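Local coordinates for protein A6 homolog (Fowlpox virus, PDB 6BR8) that binds phospholipids in its helical C-terminal part and, as in related poxviruses, is probably essential for the transition from immature to mature virions, at residues I218-C221 / I222-Y226. Sequence-based numbering, arbitrary orientation.
With 6OU ([(2~{R})-1-[2-azanylethoxy(oxidanyl)phosphoryl]oxy-3-hexadecanoyloxy-propan-2-yl] (~{Z})-octadec-9-enoate), chain C.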
loop_
_atom_site.group_PDB
_atom_site.type_symbol
_atom_site.label_atom_id
_atom_site.label_comp_id
_atom_site.label_asym_id
_atom_site.label_seq_id
_atom_site.Cartn_x
_atom_site.Cartn_y
_atom_site.Cartn_z
ATOM N N ILE A 218 -6.907 17.358 -0.452
ATOM C CA ILE A 218 -5.787 17.114 0.451
ATOM C C ILE A 218 -4.622 16.487 -0.295
ATOM O O ILE A 218 -3.492 16.985 -0.242
ATOM C CB ILE A 218 -6.230 16.216 1.615
ATOM C CG1 ILE A 218 -7.016 17.024 2.645
ATOM C CG2 ILE A 218 -5.024 15.510 2.221
ATOM C CD1 ILE A 218 -7.603 16.163 3.725
ATOM N N VAL A 219 -4.869 15.364 -0.981
ATOM C CA VAL A 219 -3.759 14.691 -1.638
ATOM C C VAL A 219 -3.171 15.557 -2.752
ATOM O O VAL A 219 -1.947 15.620 -2.921
ATOM C CB VAL A 219 -4.211 13.308 -2.122
ATOM C CG1 VAL A 219 -3.070 12.563 -2.799
ATOM C CG2 VAL A 219 -4.713 12.525 -0.912
ATOM N N GLN A 220 -4.014 16.286 -3.490
ATOM C CA GLN A 220 -3.483 17.143 -4.539
ATOM C C GLN A 220 -2.613 18.242 -3.954
ATOM O O GLN A 220 -1.598 18.623 -4.553
ATOM C CB GLN A 220 -4.612 17.767 -5.367
ATOM C CG GLN A 220 -4.067 18.688 -6.493
ATOM C CD GLN A 220 -3.499 17.879 -7.642
ATOM O OE1 GLN A 220 -4.183 17.031 -8.202
ATOM N NE2 GLN A 220 -2.234 18.109 -7.976
ATOM N N CYS A 221 -3.022 18.806 -2.812
ATOM C CA CYS A 221 -2.225 19.845 -2.176
ATOM C C CYS A 221 -0.933 19.297 -1.617
ATOM O O CYS A 221 0.020 20.057 -1.451
ATOM C CB CYS A 221 -3.013 20.537 -1.062
ATOM S SG CYS A 221 -4.264 21.637 -1.709
ATOM N N ILE A 222 -0.875 18.000 -1.332
ATOM C CA ILE A 222 0.391 17.395 -0.952
ATOM C C ILE A 222 1.303 17.303 -2.160
ATOM O O ILE A 222 2.467 17.721 -2.111
ATOM C CB ILE A 222 0.162 16.012 -0.309
ATOM C CG1 ILE A 222 -0.595 16.147 1.027
ATOM C CG2 ILE A 222 1.502 15.288 -0.107
ATOM C CD1 ILE A 222 -0.977 14.778 1.663
ATOM N N THR A 223 0.783 16.778 -3.278
ATOM C CA THR A 223 1.645 16.644 -4.447
ATOM C C THR A 223 2.072 17.998 -4.963
ATOM O O THR A 223 3.184 18.124 -5.463
ATOM C CB THR A 223 0.980 15.831 -5.570
ATOM O OG1 THR A 223 -0.028 16.605 -6.232
ATOM C CG2 THR A 223 0.372 14.577 -5.013
ATOM N N ASP A 224 1.240 19.037 -4.811
ATOM C CA ASP A 224 1.667 20.386 -5.205
ATOM C C ASP A 224 2.741 20.923 -4.267
ATOM O O ASP A 224 3.733 21.520 -4.709
ATOM C CB ASP A 224 0.484 21.361 -5.217
ATOM C CG ASP A 224 -0.516 21.099 -6.338
ATOM O OD1 ASP A 224 -0.305 20.216 -7.192
ATOM O OD2 ASP A 224 -1.550 21.792 -6.347
ATOM N N ASN A 225 2.537 20.771 -2.956
ATOM C CA ASN A 225 3.433 21.425 -2.006
ATOM C C ASN A 225 4.786 20.741 -1.900
ATOM O O ASN A 225 5.653 21.254 -1.193
ATOM C CB ASN A 225 2.780 21.527 -0.624
ATOM C CG ASN A 225 1.485 22.349 -0.643
ATOM O OD1 ASN A 225 1.301 23.238 -1.483
ATOM N ND2 ASN A 225 0.592 22.064 0.300
ATOM N N TYR A 226 4.986 19.613 -2.584
ATOM C CA TYR A 226 6.303 19.006 -2.740
ATOM C C TYR A 226 6.769 18.987 -4.190
ATOM O O TYR A 226 7.827 18.417 -4.476
ATOM C CB TYR A 226 6.307 17.583 -2.189
ATOM C CG TYR A 226 6.324 17.497 -0.688
ATOM C CD1 TYR A 226 7.416 17.964 0.047
ATOM C CD2 TYR A 226 5.265 16.926 -0.006
ATOM C CE1 TYR A 226 7.428 17.863 1.429
ATOM C CE2 TYR A 226 5.268 16.820 1.363
ATOM C CZ TYR A 226 6.338 17.280 2.078
ATOM O OH TYR A 226 6.279 17.146 3.443
HETATM C C01 6OU C . -2.452 9.821 2.265
HETATM C C02 6OU C . -1.103 10.479 1.976
HETATM C C03 6OU C . -1.058 11.175 0.615
HETATM C C04 6OU C . 0.338 11.182 -0.012
HETATM C C05 6OU C . 0.356 11.839 -1.393
HETATM C C06 6OU C . 1.423 11.260 -2.323
HETATM C C07 6OU C . 0.953 11.252 -3.777
HETATM C C08 6OU C . 2.121 11.316 -4.760
HETATM C C09 6OU C . 1.693 11.054 -6.206
HETATM C C10 6OU C . 2.279 9.755 -6.748
HETATM C C11 6OU C . 1.685 9.377 -8.099
HETATM C C12 6OU C . 2.777 9.292 -9.158
HETATM C C13 6OU C . 2.495 8.216 -10.197
HETATM C C14 6OU C . 2.654 8.781 -11.596
HETATM C C15 6OU C . 1.473 9.642 -12.020
HETATM C C16 6OU C . 0.886 9.051 -13.291
HETATM O O17 6OU C . 1.314 8.021 -13.673
HETATM O O18 6OU C . -0.131 9.690 -14.002
HETATM C C19 6OU C . -1.166 8.832 -14.387
HETATM C C20 6OU C . -0.875 8.347 -15.802
HETATM C C21 6OU C . -1.168 9.482 -16.787
HETATM O O22 6OU C . 0.059 10.035 -17.192
HETATM O O24 6OU C . 0.250 9.404 -19.677
HETATM O O25 6OU C . 1.626 11.216 -18.819
HETATM O O26 6OU C . -0.851 11.718 -19.162
HETATM C C27 6OU C . -1.311 12.670 -18.243
HETATM N N29 6OU C . -3.341 13.258 -16.975
HETATM O O30 6OU C . -1.575 7.174 -16.154
HETATM C C31 6OU C . -2.642 6.706 -15.366
HETATM O O32 6OU C . -3.722 7.169 -15.477
HETATM C C33 6OU C . -2.459 5.539 -14.394
HETATM C C34 6OU C . -2.538 5.943 -12.928
HETATM C C35 6OU C . -1.987 4.843 -12.032
HETATM C C36 6OU C . -0.766 5.279 -11.236
HETATM C C37 6OU C . -1.000 5.113 -9.742
HETATM C C38 6OU C . 0.253 5.434 -8.938
HETATM C C39 6OU C . 0.578 4.304 -7.963
HETATM C C40 6OU C . 1.280 4.793 -6.698
HETATM C C41 6OU C . 2.564 5.027 -6.881
HETATM C C42 6OU C . 3.114 6.067 -5.901
HETATM C C43 6OU C . 2.669 5.838 -4.453
HETATM C C44 6OU C . 2.317 7.143 -3.727
HETATM C C45 6OU C . 1.075 7.036 -2.830
HETATM C C46 6OU C . 1.199 5.957 -1.755
HETATM C C47 6OU C . 0.058 6.035 -0.746
HETATM C C48 6OU C . 0.149 4.962 0.333
HETATM C C49 6OU C . -1.153 4.792 1.110
#
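The amide of Gln-220 and the carboxylate of Asp-224, one helical turn apart, meet with their planes 46° apart. Gln-220 NE2 donates to Asp-224 OD1 at 3.0 Å; the bond leaves almost within the amide plane but arrives from above the carboxylate, 38° out of its plane. The glutamine chain starts out with CG anti to the backbone N, and a bend at chi2 then brings NE2 alongside the side chain of Asp-224, one turn further on. Both ends of that amide are held, since NE2 also donates to Val-235 O and OE1 accepts from Ile-237 N, at the start of helix 237-249. The rotation of the amide is thereby fixed, and the side chain ties two helices together.

The peptide carbonyl of the same residue takes two donors on one face: Asp-224 N at 2.9 Å, the ordinary helical bond, and Thr-223 OG1 at 3.1 Å, bent well off the carbonyl direction. Thr-223 can do this because its hydroxyl sits between the backbone N and the carbonyl carbon (chi1 75°), turning its polar branch back onto the helix and leaving the methyl for the lipid.

That methyl, Thr-223 CG2, lies 3.6 Å from 6OU C07. Val-219 CG1 approaches C05 of the same acyl chain at 3.8 Å, and Ile-222 CD1 approaches C03, also at 3.8 Å. Ile-218 lies alongside Ile-222, pointing the same way, with Ile-218 CG2 at 4.2 Å from Ile-222 CD1, and continues the apolar surface towards helix 156-170. Helix 212-225 is thus a typical amphipathic helix: an i to i+4 side-chain bond and an i+3 hydroxyl-to-backbone bond on one flank, and on another an aliphatic wall of the phospholipid pocket in this largely helical lipid-binding part of A6.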